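Local coordinates for protein phospholipase C-beta (PLC-beta) (Sepia officinalis, PDB 3QR0) that belongs to the calcium-binding phospholipase C enzymes and joins PH, EF-hand, TIM-barrel and C2 domains in a single chain, at residues G363-E368 with S620-K625; Y332-S337 with C593-L598; V407-V412 with L462-L467. All blocks are in the same frame, centred on the assembly; numbering follows the deposited sequence.

Interaction 1: residues G363-E368 with S620-K625; sequences GCRCLE and SGYLLK. With CA (calcium ion), chain B.
Chi1 of Arg365 (-60°) sets CG beside the backbone N and toward Tyr622, the bend at chi2 (-70°) brings CD to Ser620 O, and the bend at chi3 (87°) curls the guanidinium back to its own segment. The aliphatic part does the touching: CG lies 3.4 Å from Tyr622 CE1, and CD lies 3.4 Å from Ser620 O. The CG methylene thus meets a ring carbon, and the guanidinium is not laid on the ring. Arg365 NE donates to Gly363 O over 3.0 Å, reaching it from above the carbonyl plane; together with bonds from NH1 to the backbone oxygens of Ala404 and Tyr410, this fixes the guanidinium among backbone oxygens. A long, jointed residue suits the task, since it offers carbon to the neighbouring segment and N-H groups to the loops around it.

The two glycines let the backbones close in. Gly363 ends helix 354-361 in a Schellman motif, and Gly621 CA lies 3.3 Å from Gly363 O. Glycine suits position 621: it takes positive phi easily and has no side chain where Gly363 O and Arg365 CG crowd in. Beside it, Ser620 OG, also hydrogen-bonded to Asn617 O, accepts from Tyr622 N at 3.2 Å, an ST turn that leads into strand 622-624.

From Gly363 the chain runs on into strand 366-372 and reaches Glu368. Its OE2 binds the calcium ion at 2.4 Å, and OE1 forms a salt bridge with Arg570. With Asn339, Asp370, Glu417 and two waters, Glu368 makes up the calcium site of the phospholipase C TIM barrel.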
ATOM      1  N   GLY A 363      -6.134  -4.337   2.461  1.00 21.04           N
ATOM      2  CA  GLY A 363      -5.606  -5.675   2.689  1.00 21.00           C
ATOM      3  C   GLY A 363      -5.265  -5.944   4.150  1.00 20.83           C
ATOM      4  O   GLY A 363      -4.836  -7.046   4.488  1.00 20.97           O
ATOM      5  N   CYS A 364      -5.444  -4.950   5.018  1.00 20.24           N
ATOM      6  CA  CYS A 364      -5.298  -5.159   6.461  1.00 20.58           C
ATOM      7  C   CYS A 364      -6.113  -6.376   6.908  1.00 20.72           C
ATOM      8  O   CYS A 364      -7.257  -6.546   6.471  1.00 20.61           O
ATOM      9  CB  CYS A 364      -5.762  -3.927   7.232  1.00 20.56           C
ATOM     10  SG  CYS A 364      -5.362  -3.975   8.978  1.00 22.75           S
ATOM     11  N   ARG A 365      -5.524  -7.216   7.758  1.00 20.69           N
ATOM     12  CA  ARG A 365      -6.161  -8.475   8.187  1.00 21.60           C
ATOM     13  C   ARG A 365      -6.578  -8.504   9.659  1.00 22.33           C
ATOM     14  O   ARG A 365      -7.389  -9.342  10.051  1.00 23.58           O
ATOM     15  CB  ARG A 365      -5.235  -9.671   7.921  1.00 21.22           C
ATOM     16  CG  ARG A 365      -4.843  -9.877   6.453  1.00 20.72           C
ATOM     17  CD  ARG A 365      -6.018 -10.352   5.592  1.00 19.81           C
ATOM     18  NE  ARG A 365      -6.785  -9.222   5.096  1.00 18.85           N
ATOM     19  CZ  ARG A 365      -8.005  -9.277   4.573  1.00 19.51           C
ATOM     20  NH1 ARG A 365      -8.660 -10.427   4.443  1.00 19.71           N
ATOM     21  NH2 ARG A 365      -8.575  -8.150   4.172  1.00 19.82           N
ATOM     22  N   CYS A 366      -6.019  -7.625  10.478  1.00 22.65           N
ATOM     23  CA  CYS A 366      -6.281  -7.658  11.912  1.00 23.17           C
ATOM     24  C   CYS A 366      -6.816  -6.307  12.359  1.00 22.81           C
ATOM     25  O   CYS A 366      -6.170  -5.275  12.156  1.00 22.42           O
ATOM     26  CB  CYS A 366      -5.020  -8.026  12.693  1.00 23.46           C
ATOM     27  SG  CYS A 366      -5.271  -8.178  14.503  1.00 26.76           S
ATOM     28  N   LEU A 367      -8.001  -6.335  12.958  1.00 22.55           N
ATOM     29  CA  LEU A 367      -8.739  -5.134  13.322  1.00 22.92           C
ATOM     30  C   LEU A 367      -9.033  -5.147  14.804  1.00 23.18           C
ATOM     31  O   LEU A 367      -8.987  -6.205  15.446  1.00 23.84           O
ATOM     32  CB  LEU A 367     -10.071  -5.082  12.573  1.00 23.04           C
ATOM     33  CG  LEU A 367     -10.083  -5.461  11.096  1.00 23.47           C
ATOM     34  CD1 LEU A 367     -11.526  -5.529  10.600  1.00 23.49           C
ATOM     35  CD2 LEU A 367      -9.267  -4.488  10.268  1.00 22.66           C
ATOM     36  N   GLU A 368      -9.361  -3.979  15.344  1.00 22.94           N
ATOM     37  CA  GLU A 368      -9.720  -3.866  16.745  1.00 23.20           C
ATOM     38  C   GLU A 368     -11.125  -3.294  16.921  1.00 23.14           C
ATOM     39  O   GLU A 368     -11.511  -2.340  16.240  1.00 23.19           O
ATOM     40  CB  GLU A 368      -8.708  -2.996  17.474  1.00 23.47           C
ATOM     41  CG  GLU A 368      -8.913  -2.944  18.984  1.00 24.68           C
ATOM     42  CD  GLU A 368      -7.751  -2.301  19.703  1.00 26.18           C
ATOM     43  OE1 GLU A 368      -6.825  -1.823  19.017  1.00 28.58           O
ATOM     44  OE2 GLU A 368      -7.762  -2.259  20.952  1.00 26.44           O
ATOM     45  N   SER A 620      -2.219  -9.353  -0.027  1.00 22.33           N
ATOM     46  CA  SER A 620      -2.970 -10.322   0.778  1.00 21.91           C
ATOM     47  C   SER A 620      -3.029  -9.956   2.260  1.00 21.34           C
ATOM     48  O   SER A 620      -3.856 -10.487   3.001  1.00 21.09           O
ATOM     49  CB  SER A 620      -2.328 -11.697   0.651  1.00 21.90           C
ATOM     50  OG  SER A 620      -1.006 -11.677   1.169  1.00 22.36           O
ATOM     51  N   GLY A 621      -2.126  -9.077   2.691  1.00 20.81           N
ATOM     52  CA  GLY A 621      -1.986  -8.736   4.101  1.00 20.59           C
ATOM     53  C   GLY A 621      -1.113  -9.712   4.874  1.00 20.52           C
ATOM     54  O   GLY A 621      -1.016  -9.610   6.094  1.00 20.42           O
ATOM     55  N   TYR A 622      -0.481 -10.652   4.166  1.00 20.36           N
ATOM     56  CA  TYR A 622       0.436 -11.627   4.763  1.00 20.37           C
ATOM     57  C   TYR A 622       1.787 -11.606   4.063  1.00 20.40           C
ATOM     58  O   TYR A 622       1.850 -11.692   2.841  1.00 20.73           O
ATOM     59  CB  TYR A 622      -0.150 -13.038   4.665  1.00 20.69           C
ATOM     60  CG  TYR A 622      -1.239 -13.289   5.664  1.00 20.95           C
ATOM     61  CD1 TYR A 622      -2.529 -12.808   5.455  1.00 20.97           C
ATOM     62  CD2 TYR A 622      -0.981 -14.000   6.834  1.00 21.21           C
ATOM     63  CE1 TYR A 622      -3.532 -13.032   6.391  1.00 20.60           C
ATOM     64  CE2 TYR A 622      -1.962 -14.221   7.764  1.00 20.96           C
ATOM     65  CZ  TYR A 622      -3.238 -13.738   7.541  1.00 21.40           C
ATOM     66  OH  TYR A 622      -4.210 -13.963   8.479  1.00 21.09           O
ATOM     67  N   LEU A 623       2.861 -11.503   4.846  1.00 20.20           N
ATOM     68  CA  LEU A 623       4.223 -11.619   4.338  1.00 20.41           C
ATOM     69  C   LEU A 623       4.943 -12.692   5.149  1.00 20.89           C
ATOM     70  O   LEU A 623       4.912 -12.669   6.382  1.00 20.81           O
ATOM     71  CB  LEU A 623       4.970 -10.295   4.471  1.00 20.20           C
ATOM     72  CG  LEU A 623       4.442  -9.119   3.650  1.00 20.25           C
ATOM     73  CD1 LEU A 623       5.070  -7.802   4.116  1.00 20.33           C
ATOM     74  CD2 LEU A 623       4.700  -9.352   2.175  1.00 21.18           C
ATOM     75  N   LEU A 624       5.586 -13.626   4.457  1.00 21.18           N
ATOM     76  CA  LEU A 624       6.318 -14.698   5.120  1.00 21.97           C
ATOM     77  C   LEU A 624       7.583 -14.132   5.757  1.00 22.20           C
ATOM     78  O   LEU A 624       8.350 -13.436   5.089  1.00 22.71           O
ATOM     79  CB  LEU A 624       6.678 -15.794   4.108  1.00 22.37           C
ATOM     80  CG  LEU A 624       7.333 -17.060   4.665  1.00 23.04           C
ATOM     81  CD1 LEU A 624       6.376 -17.749   5.629  1.00 23.22           C
ATOM     82  CD2 LEU A 624       7.749 -18.006   3.537  1.00 23.83           C
ATOM     83  N   LYS A 625       7.803 -14.421   7.037  1.00 22.58           N
ATOM     84  CA  LYS A 625       9.031 -13.990   7.708  1.00 23.07           C
ATOM     85  C   LYS A 625      10.272 -14.657   7.081  1.00 23.66           C
ATOM     86  O   LYS A 625      10.188 -15.762   6.540  1.00 23.38           O
ATOM     87  CB  LYS A 625       8.970 -14.285   9.216  1.00 23.45           C
ATOM     88  CG  LYS A 625       7.923 -13.453   9.969  1.00 23.74           C
ATOM     89  CD  LYS A 625       8.127 -13.480  11.489  1.00 25.16           C
ATOM     90  CE  LYS A 625       7.352 -14.587  12.147  1.00 25.55           C
ATOM     91  NZ  LYS A 625       7.686 -14.758  13.589  1.00 24.19           N
TER
HETATM   92 CA    CA B1000      -8.542  -0.398  22.195  1.00 22.54          CA
HETATM   93  O   HOH W   1      -8.057   1.537  23.633  1.00 20.83           O
HETATM   94  O   HOH W   2      -6.150  -0.010  22.445  1.00 21.27           O

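Interaction 2: residues Y332-S337 with C593-L598; sequences YYINSS and CQLVAL
Leu595 packs against Ile334 and Ser336 where strand 595-596, outermost of the parallel sheet 522-523, 540-545, 569-572 and 595-596, meets strand 332-334, joining the two halves of the TIM barrel. Along the leucine, CB begins 3.6 Å from Ser336 OG, CG stays beside the same hydroxyl, and CD2 reaches furthest across. That methyl touches Ser336 OG at 3.3 Å and Ile334 CB at 3.6 Å, then rests on Ile334 CG2. The leucine and isoleucine lie side by side and point the same way, as suits branched apolar residues in a buried seam. Ser336 OG can afford its greasy neighbour because it turns its proton to Ile334 O, 2.7 Å away; chi1 of -60° sets the oxygen beside its own backbone N.

The backbones run nearly in parallel, 24° apart, but are joined directly at the two ends of the contact: Ile334 N donates to Gln594 O at 2.9 Å, and Leu598 N to Ser336 O at 3.1 Å. Between these bonds the strands part and water fills in. One water accepts from Val596 N and sits by Ile334 O, while another accepts from Ser336 N and lies close to Val596 O. Gln594 turns its amide away, toward Thr569 and Ala330. Nearby, Cys593 O lies at the edge of the Tyr333 ring, in its plane and 3.4 Å from CD1, with no conventional hydrogen-bond partner in the model.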
ATOM      1  N   TYR A 332       4.278 -15.519   9.850  1.00 20.59           N
ATOM      2  CA  TYR A 332       3.971 -14.406   8.957  1.00 20.21           C
ATOM      3  C   TYR A 332       3.916 -13.067   9.666  1.00 19.91           C
ATOM      4  O   TYR A 332       3.546 -12.985  10.835  1.00 20.27           O
ATOM      5  CB  TYR A 332       2.627 -14.651   8.268  1.00 20.04           C
ATOM      6  CG  TYR A 332       2.623 -15.907   7.451  1.00 20.16           C
ATOM      7  CD1 TYR A 332       2.932 -15.884   6.096  1.00 20.20           C
ATOM      8  CD2 TYR A 332       2.340 -17.131   8.038  1.00 21.03           C
ATOM      9  CE1 TYR A 332       2.946 -17.057   5.341  1.00 19.80           C
ATOM     10  CE2 TYR A 332       2.354 -18.301   7.298  1.00 21.54           C
ATOM     11  CZ  TYR A 332       2.661 -18.259   5.956  1.00 20.82           C
ATOM     12  OH  TYR A 332       2.671 -19.430   5.243  1.00 20.62           O
ATOM     13  N   TYR A 333       4.268 -12.016   8.938  1.00 19.58           N
ATOM     14  CA  TYR A 333       3.908 -10.668   9.337  1.00 19.27           C
ATOM     15  C   TYR A 333       2.510 -10.435   8.774  1.00 19.28           C
ATOM     16  O   TYR A 333       2.267 -10.702   7.598  1.00 19.24           O
ATOM     17  CB  TYR A 333       4.884  -9.643   8.770  1.00 19.16           C
ATOM     18  CG  TYR A 333       6.302  -9.785   9.263  1.00 19.84           C
ATOM     19  CD1 TYR A 333       6.588  -9.829  10.628  1.00 21.23           C
ATOM     20  CD2 TYR A 333       7.363  -9.846   8.366  1.00 20.40           C
ATOM     21  CE1 TYR A 333       7.898  -9.950  11.084  1.00 21.67           C
ATOM     22  CE2 TYR A 333       8.676  -9.965   8.811  1.00 21.27           C
ATOM     23  CZ  TYR A 333       8.938 -10.014  10.168  1.00 21.55           C
ATOM     24  OH  TYR A 333      10.239 -10.137  10.607  1.00 22.22           O
ATOM     25  N   ILE A 334       1.599  -9.966   9.619  1.00 19.25           N
ATOM     26  CA  ILE A 334       0.181  -9.844   9.279  1.00 19.40           C
ATOM     27  C   ILE A 334      -0.244  -8.381   9.457  1.00 19.63           C
ATOM     28  O   ILE A 334      -0.105  -7.811  10.540  1.00 19.91           O
ATOM     29  CB  ILE A 334      -0.680 -10.761  10.174  1.00 19.45           C
ATOM     30  CG1 ILE A 334      -0.177 -12.210  10.110  1.00 19.90           C
ATOM     31  CG2 ILE A 334      -2.155 -10.688   9.765  1.00 19.29           C
ATOM     32  CD1 ILE A 334      -0.968 -13.186  10.975  1.00 20.40           C
ATOM     33  N   ASN A 335      -0.743  -7.781   8.379  1.00 19.60           N
ATOM     34  CA  ASN A 335      -1.095  -6.362   8.341  1.00 19.62           C
ATOM     35  C   ASN A 335      -2.197  -6.053   9.366  1.00 19.86           C
ATOM     36  O   ASN A 335      -3.282  -6.652   9.312  1.00 19.68           O
ATOM     37  CB  ASN A 335      -1.521  -6.011   6.909  1.00 19.88           C
ATOM     38  CG  ASN A 335      -1.649  -4.522   6.657  1.00 20.14           C
ATOM     39  OD1 ASN A 335      -1.428  -3.691   7.536  1.00 21.44           O
ATOM     40  ND2 ASN A 335      -2.022  -4.181   5.432  1.00 21.43           N
ATOM     41  N   SER A 336      -1.905  -5.135  10.298  1.00 19.58           N
ATOM     42  CA  SER A 336      -2.714  -4.942  11.504  1.00 19.78           C
ATOM     43  C   SER A 336      -3.031  -3.483  11.857  1.00 19.81           C
ATOM     44  O   SER A 336      -2.159  -2.608  11.809  1.00 18.80           O
ATOM     45  CB  SER A 336      -2.006  -5.580  12.698  1.00 20.30           C
ATOM     46  OG  SER A 336      -1.819  -6.967  12.491  1.00 21.27           O
ATOM     47  N   SER A 337      -4.284  -3.257  12.257  1.00 19.99           N
ATOM     48  CA  SER A 337      -4.803  -1.938  12.602  1.00 20.58           C
ATOM     49  C   SER A 337      -5.138  -1.831  14.096  1.00 21.31           C
ATOM     50  O   SER A 337      -5.705  -2.754  14.675  1.00 21.61           O
ATOM     51  CB  SER A 337      -6.064  -1.673  11.776  1.00 20.67           C
ATOM     52  OG  SER A 337      -6.843  -0.638  12.337  1.00 22.05           O
ATOM     53  N   CYS A 593       7.505 -10.311  15.681  1.00 21.36           N
ATOM     54  CA  CYS A 593       6.107 -10.046  16.063  1.00 21.74           C
ATOM     55  C   CYS A 593       5.249  -9.968  14.810  1.00 20.79           C
ATOM     56  O   CYS A 593       5.644  -9.352  13.828  1.00 20.72           O
ATOM     57  CB  CYS A 593       5.960  -8.737  16.857  1.00 21.52           C
ATOM     58  SG  CYS A 593       6.907  -8.687  18.390  1.00 25.07           S
ATOM     59  N   GLN A 594       4.076 -10.588  14.862  1.00 20.52           N
ATOM     60  CA  GLN A 594       3.248 -10.781  13.677  1.00 20.18           C
ATOM     61  C   GLN A 594       2.184  -9.705  13.502  1.00 19.94           C
ATOM     62  O   GLN A 594       1.929  -9.260  12.378  1.00 19.73           O
ATOM     63  CB  GLN A 594       2.569 -12.148  13.714  1.00 20.23           C
ATOM     64  CG  GLN A 594       3.533 -13.311  13.849  1.00 20.64           C
ATOM     65  CD  GLN A 594       3.859 -13.638  15.297  1.00 20.21           C
ATOM     66  OE1 GLN A 594       3.544 -12.871  16.210  1.00 19.10           O
ATOM     67  NE2 GLN A 594       4.480 -14.780  15.511  1.00 18.91           N
ATOM     68  N   LEU A 595       1.561  -9.300  14.605  1.00 19.90           N
ATOM     69  CA  LEU A 595       0.435  -8.375  14.563  1.00 19.93           C
ATOM     70  C   LEU A 595       0.861  -7.019  15.128  1.00 20.02           C
ATOM     71  O   LEU A 595       0.540  -6.676  16.262  1.00 20.29           O
ATOM     72  CB  LEU A 595      -0.757  -8.951  15.337  1.00 20.30           C
ATOM     73  CG  LEU A 595      -1.351 -10.271  14.829  1.00 21.01           C
ATOM     74  CD1 LEU A 595      -2.354 -10.847  15.841  1.00 21.25           C
ATOM     75  CD2 LEU A 595      -2.012 -10.086  13.479  1.00 21.29           C
ATOM     76  N   VAL A 596       1.594  -6.259  14.318  1.00 19.48           N
ATOM     77  CA  VAL A 596       2.128  -4.974  14.737  1.00 19.66           C
ATOM     78  C   VAL A 596       1.121  -3.875  14.361  1.00 19.36           C
ATOM     79  O   VAL A 596       1.167  -3.316  13.264  1.00 19.02           O
ATOM     80  CB  VAL A 596       3.518  -4.750  14.120  1.00 19.53           C
ATOM     81  CG1 VAL A 596       4.119  -3.436  14.594  1.00 19.99           C
ATOM     82  CG2 VAL A 596       4.427  -5.902  14.491  1.00 20.08           C
ATOM     83  N   ALA A 597       0.214  -3.589  15.295  1.00 19.36           N
ATOM     84  CA  ALA A 597      -0.955  -2.733  15.046  1.00 19.55           C
ATOM     85  C   ALA A 597      -0.636  -1.239  14.944  1.00 19.53           C
ATOM     86  O   ALA A 597       0.057  -0.666  15.791  1.00 19.92           O
ATOM     87  CB  ALA A 597      -2.015  -2.962  16.114  1.00 19.57           C
ATOM     88  N   LEU A 598      -1.161  -0.612  13.899  1.00 19.59           N
ATOM     89  CA  LEU A 598      -0.907   0.794  13.632  1.00 19.62           C
ATOM     90  C   LEU A 598      -2.213   1.558  13.504  1.00 19.82           C
ATOM     91  O   LEU A 598      -3.250   0.993  13.152  1.00 19.91           O
ATOM     92  CB  LEU A 598      -0.084   0.943  12.350  1.00 19.71           C
ATOM     93  CG  LEU A 598       1.259   0.203  12.342  1.00 20.54           C
ATOM     94  CD1 LEU A 598       1.843   0.160  10.939  1.00 22.37           C
ATOM     95  CD2 LEU A 598       2.224   0.859  13.321  1.00 21.19           C
TER
HETATM   96  O   HOH W   3       2.241  -6.470  11.446  1.00 14.63           O
HETATM   97  O   HOH W   4       0.898  -4.014  10.524  1.00 18.86           O
HETATM   98  O   HOH W   5      -6.329   1.967  12.712  1.00 21.52           O

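Interaction 3: residues V407-V412 with L462-L467; sequences VSDYPV and LRKKIL
Pro411 is the bump of this contact, its ring seated in the shallow hollow between the Leu462 side chain and the two end carbonyls of the type II turn from Leu462 to Lys465. Its CB lies 3.3 Å from Leu462 O and 3.5 Å from Lys465 O, CG meets Leu462 CB at 3.8 Å, and the two side chains cross at about a right angle. Leu467 CD1 closes on the same CB from further along the segment. A compact ring with no N-H fits here, for it packs against the carbonyls without bringing a donor that needs an acceptor.

A second fit lies one residue earlier. The extended first half of the Arg463 chain lies alongside Tyr410 and lays CG over one face of the ring, 4.0 Å from the centroid and 27° off the normal, a CH-pi contact offset toward the rim. Beyond its bend at chi3 (-63°), the arginine leads on to Tyr460, whose O takes the NE proton and whose ring makes a cation-pi contact with it. Lys464 takes the third position of the turn with positive phi, and its N donates to Asp409 O at 2.7 Å.

Past the proline the backbones settle into regular pairing. Val412 N donates to Lys465 O and Leu467 N to Val412 O at 2.8 Å, both close to straight, while Val412 and Ile466 send their side chains to the same face. This is parallel strand pairing, here of strands 412-418 and 466-469, as neighbouring strands make in the wall of a TIM barrel.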
ATOM      1  N   VAL A 407     -10.398  -7.899  -1.197  1.00 22.52           N
ATOM      2  CA  VAL A 407      -9.060  -7.748  -1.783  1.00 22.70           C
ATOM      3  C   VAL A 407      -8.094  -8.867  -1.414  1.00 22.56           C
ATOM      4  O   VAL A 407      -7.102  -9.063  -2.106  1.00 22.49           O
ATOM      5  CB  VAL A 407      -8.405  -6.384  -1.436  1.00 22.44           C
ATOM      6  CG1 VAL A 407      -9.389  -5.246  -1.678  1.00 21.96           C
ATOM      7  CG2 VAL A 407      -7.874  -6.379  -0.002  1.00 23.15           C
ATOM      8  N   SER A 408      -8.384  -9.590  -0.334  1.00 22.85           N
ATOM      9  CA  SER A 408      -7.571 -10.726   0.095  1.00 22.81           C
ATOM     10  C   SER A 408      -8.463 -11.879   0.526  1.00 23.57           C
ATOM     11  O   SER A 408      -9.465 -11.664   1.199  1.00 23.78           O
ATOM     12  CB  SER A 408      -6.678 -10.317   1.270  1.00 22.66           C
ATOM     13  OG  SER A 408      -6.007 -11.436   1.827  1.00 21.08           O
ATOM     14  N   ASP A 409      -8.077 -13.098   0.156  1.00 23.90           N
ATOM     15  CA  ASP A 409      -8.774 -14.309   0.592  1.00 24.73           C
ATOM     16  C   ASP A 409      -8.291 -14.810   1.951  1.00 23.99           C
ATOM     17  O   ASP A 409      -8.857 -15.765   2.489  1.00 24.23           O
ATOM     18  CB  ASP A 409      -8.575 -15.437  -0.429  1.00 25.57           C
ATOM     19  CG  ASP A 409      -9.386 -15.241  -1.696  1.00 28.15           C
ATOM     20  OD1 ASP A 409     -10.408 -14.524  -1.663  1.00 31.37           O
ATOM     21  OD2 ASP A 409      -9.000 -15.832  -2.730  1.00 33.05           O
ATOM     22  N   TYR A 410      -7.250 -14.190   2.501  1.00 22.67           N
ATOM     23  CA  TYR A 410      -6.561 -14.748   3.675  1.00 22.43           C
ATOM     24  C   TYR A 410      -7.164 -14.254   5.000  1.00 21.77           C
ATOM     25  O   TYR A 410      -7.815 -13.217   5.031  1.00 21.82           O
ATOM     26  CB  TYR A 410      -5.040 -14.552   3.515  1.00 22.04           C
ATOM     27  CG  TYR A 410      -4.537 -15.509   2.452  1.00 22.85           C
ATOM     28  CD1 TYR A 410      -4.192 -16.811   2.785  1.00 23.68           C
ATOM     29  CD2 TYR A 410      -4.513 -15.149   1.105  1.00 22.74           C
ATOM     30  CE1 TYR A 410      -3.787 -17.721   1.821  1.00 24.32           C
ATOM     31  CE2 TYR A 410      -4.107 -16.058   0.126  1.00 24.27           C
ATOM     32  CZ  TYR A 410      -3.744 -17.345   0.495  1.00 24.68           C
ATOM     33  OH  TYR A 410      -3.340 -18.272  -0.447  1.00 24.32           O
ATOM     34  N   PRO A 411      -6.992 -15.026   6.088  1.00 21.87           N
ATOM     35  CA  PRO A 411      -7.864 -14.842   7.254  1.00 21.69           C
ATOM     36  C   PRO A 411      -7.781 -13.485   7.954  1.00 21.35           C
ATOM     37  O   PRO A 411      -6.739 -12.817   7.938  1.00 20.75           O
ATOM     38  CB  PRO A 411      -7.447 -15.972   8.212  1.00 22.15           C
ATOM     39  CG  PRO A 411      -6.130 -16.455   7.723  1.00 22.21           C
ATOM     40  CD  PRO A 411      -6.066 -16.164   6.258  1.00 22.12           C
ATOM     41  N   VAL A 412      -8.896 -13.105   8.566  1.00 21.04           N
ATOM     42  CA  VAL A 412      -9.003 -11.865   9.306  1.00 21.06           C
ATOM     43  C   VAL A 412      -9.061 -12.203  10.785  1.00 21.13           C
ATOM     44  O   VAL A 412      -9.667 -13.193  11.176  1.00 22.03           O
ATOM     45  CB  VAL A 412     -10.245 -11.064   8.864  1.00 21.11           C
ATOM     46  CG1 VAL A 412     -10.600  -9.963   9.881  1.00 20.75           C
ATOM     47  CG2 VAL A 412     -10.013 -10.474   7.478  1.00 20.42           C
ATOM     48  N   LEU A 462      -7.084 -21.409   6.480  1.00 25.77           N
ATOM     49  CA  LEU A 462      -8.094 -20.521   7.034  1.00 25.59           C
ATOM     50  C   LEU A 462      -8.528 -19.406   6.080  1.00 24.98           C
ATOM     51  O   LEU A 462      -9.015 -18.374   6.522  1.00 24.02           O
ATOM     52  CB  LEU A 462      -7.570 -19.926   8.342  1.00 25.36           C
ATOM     53  CG  LEU A 462      -7.303 -20.933   9.467  1.00 26.06           C
ATOM     54  CD1 LEU A 462      -6.803 -20.222  10.706  1.00 26.30           C
ATOM     55  CD2 LEU A 462      -8.554 -21.736   9.785  1.00 27.46           C
ATOM     56  N   ARG A 463      -8.382 -19.626   4.777  1.00 25.06           N
ATOM     57  CA  ARG A 463      -8.850 -18.659   3.792  1.00 25.11           C
ATOM     58  C   ARG A 463     -10.340 -18.405   3.976  1.00 25.35           C
ATOM     59  O   ARG A 463     -11.104 -19.331   4.255  1.00 25.55           O
ATOM     60  CB  ARG A 463      -8.593 -19.148   2.368  1.00 25.47           C
ATOM     61  CG  ARG A 463      -7.152 -19.022   1.913  1.00 26.02           C
ATOM     62  CD  ARG A 463      -6.980 -19.669   0.551  1.00 27.31           C
ATOM     63  NE  ARG A 463      -7.265 -21.098   0.632  1.00 29.58           N
ATOM     64  CZ  ARG A 463      -7.618 -21.871  -0.394  1.00 31.50           C
ATOM     65  NH1 ARG A 463      -7.742 -21.373  -1.620  1.00 32.04           N
ATOM     66  NH2 ARG A 463      -7.860 -23.155  -0.185  1.00 32.11           N
ATOM     67  N   LYS A 464     -10.734 -17.141   3.836  1.00 25.16           N
ATOM     68  CA  LYS A 464     -12.129 -16.720   3.973  1.00 25.82           C
ATOM     69  C   LYS A 464     -12.700 -17.015   5.361  1.00 25.45           C
ATOM     70  O   LYS A 464     -13.894 -17.276   5.495  1.00 26.14           O
ATOM     71  CB  LYS A 464     -12.998 -17.371   2.886  1.00 26.62           C
ATOM     72  CG  LYS A 464     -12.536 -17.069   1.455  1.00 28.99           C
ATOM     73  CD  LYS A 464     -13.352 -15.973   0.811  1.00 31.44           C
ATOM     74  CE  LYS A 464     -14.717 -16.479   0.360  1.00 33.51           C
ATOM     75  NZ  LYS A 464     -15.723 -15.376   0.324  1.00 35.49           N
ATOM     76  N   LYS A 465     -11.853 -16.969   6.387  1.00 24.57           N
ATOM     77  CA  LYS A 465     -12.301 -17.154   7.765  1.00 24.57           C
ATOM     78  C   LYS A 465     -11.959 -15.945   8.634  1.00 23.87           C
ATOM     79  O   LYS A 465     -10.912 -15.310   8.459  1.00 23.28           O
ATOM     80  CB  LYS A 465     -11.696 -18.419   8.379  1.00 24.99           C
ATOM     81  CG  LYS A 465     -12.069 -19.719   7.662  1.00 26.23           C
ATOM     82  CD  LYS A 465     -13.541 -20.047   7.822  1.00 27.75           C
ATOM     83  CE  LYS A 465     -13.941 -21.273   7.022  1.00 29.71           C
ATOM     84  NZ  LYS A 465     -15.419 -21.385   6.973  1.00 31.10           N
ATOM     85  N   ILE A 466     -12.873 -15.632   9.551  1.00 23.74           N
ATOM     86  CA  ILE A 466     -12.715 -14.556  10.519  1.00 23.41           C
ATOM     87  C   ILE A 466     -12.503 -15.201  11.881  1.00 23.76           C
ATOM     88  O   ILE A 466     -13.318 -16.023  12.318  1.00 23.87           O
ATOM     89  CB  ILE A 466     -13.964 -13.652  10.557  1.00 23.57           C
ATOM     90  CG1 ILE A 466     -14.091 -12.872   9.243  1.00 22.98           C
ATOM     91  CG2 ILE A 466     -13.899 -12.679  11.752  1.00 23.47           C
ATOM     92  CD1 ILE A 466     -15.488 -12.333   8.979  1.00 22.61           C
ATOM     93  N   LEU A 467     -11.387 -14.863  12.524  1.00 23.48           N
ATOM     94  CA  LEU A 467     -11.061 -15.385  13.847  1.00 24.01           C
ATOM     95  C   LEU A 467     -11.308 -14.323  14.903  1.00 23.96           C
ATOM     96  O   LEU A 467     -11.053 -13.133  14.674  1.00 23.37           O
ATOM     97  CB  LEU A 467      -9.608 -15.858  13.913  1.00 24.16           C
ATOM     98  CG  LEU A 467      -9.332 -17.175  13.190  1.00 25.47           C
ATOM     99  CD1 LEU A 467      -9.122 -16.920  11.713  1.00 26.31           C
ATOM    100  CD2 LEU A 467      -8.119 -17.885  13.795  1.00 27.78           C
TER

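Interaction 1 is the hub of the three. Its centre lies about 6 Å from that of interaction 2, and probable hydrogen bonds join them: Leu623 O to Tyr333 N (2.7 Å) and Cys366 O to Ser337 N (2.8 Å). On interaction 3, about 9 Å away between centres, it is anchored by Ser408 OG to Ser620 O (2.6 Å) and Tyr622 OH to Pro411 O (2.8 Å). Interactions 2 and 3 do not touch; their centres are about 15 Å apart. Thus segment 620-625, from the second half of the barrel, ties to two parts of the first. Interaction 1 supplies one calcium ligand, Glu368, while the Ala597 side chain in interaction 2 stands about 9 Å from the ion.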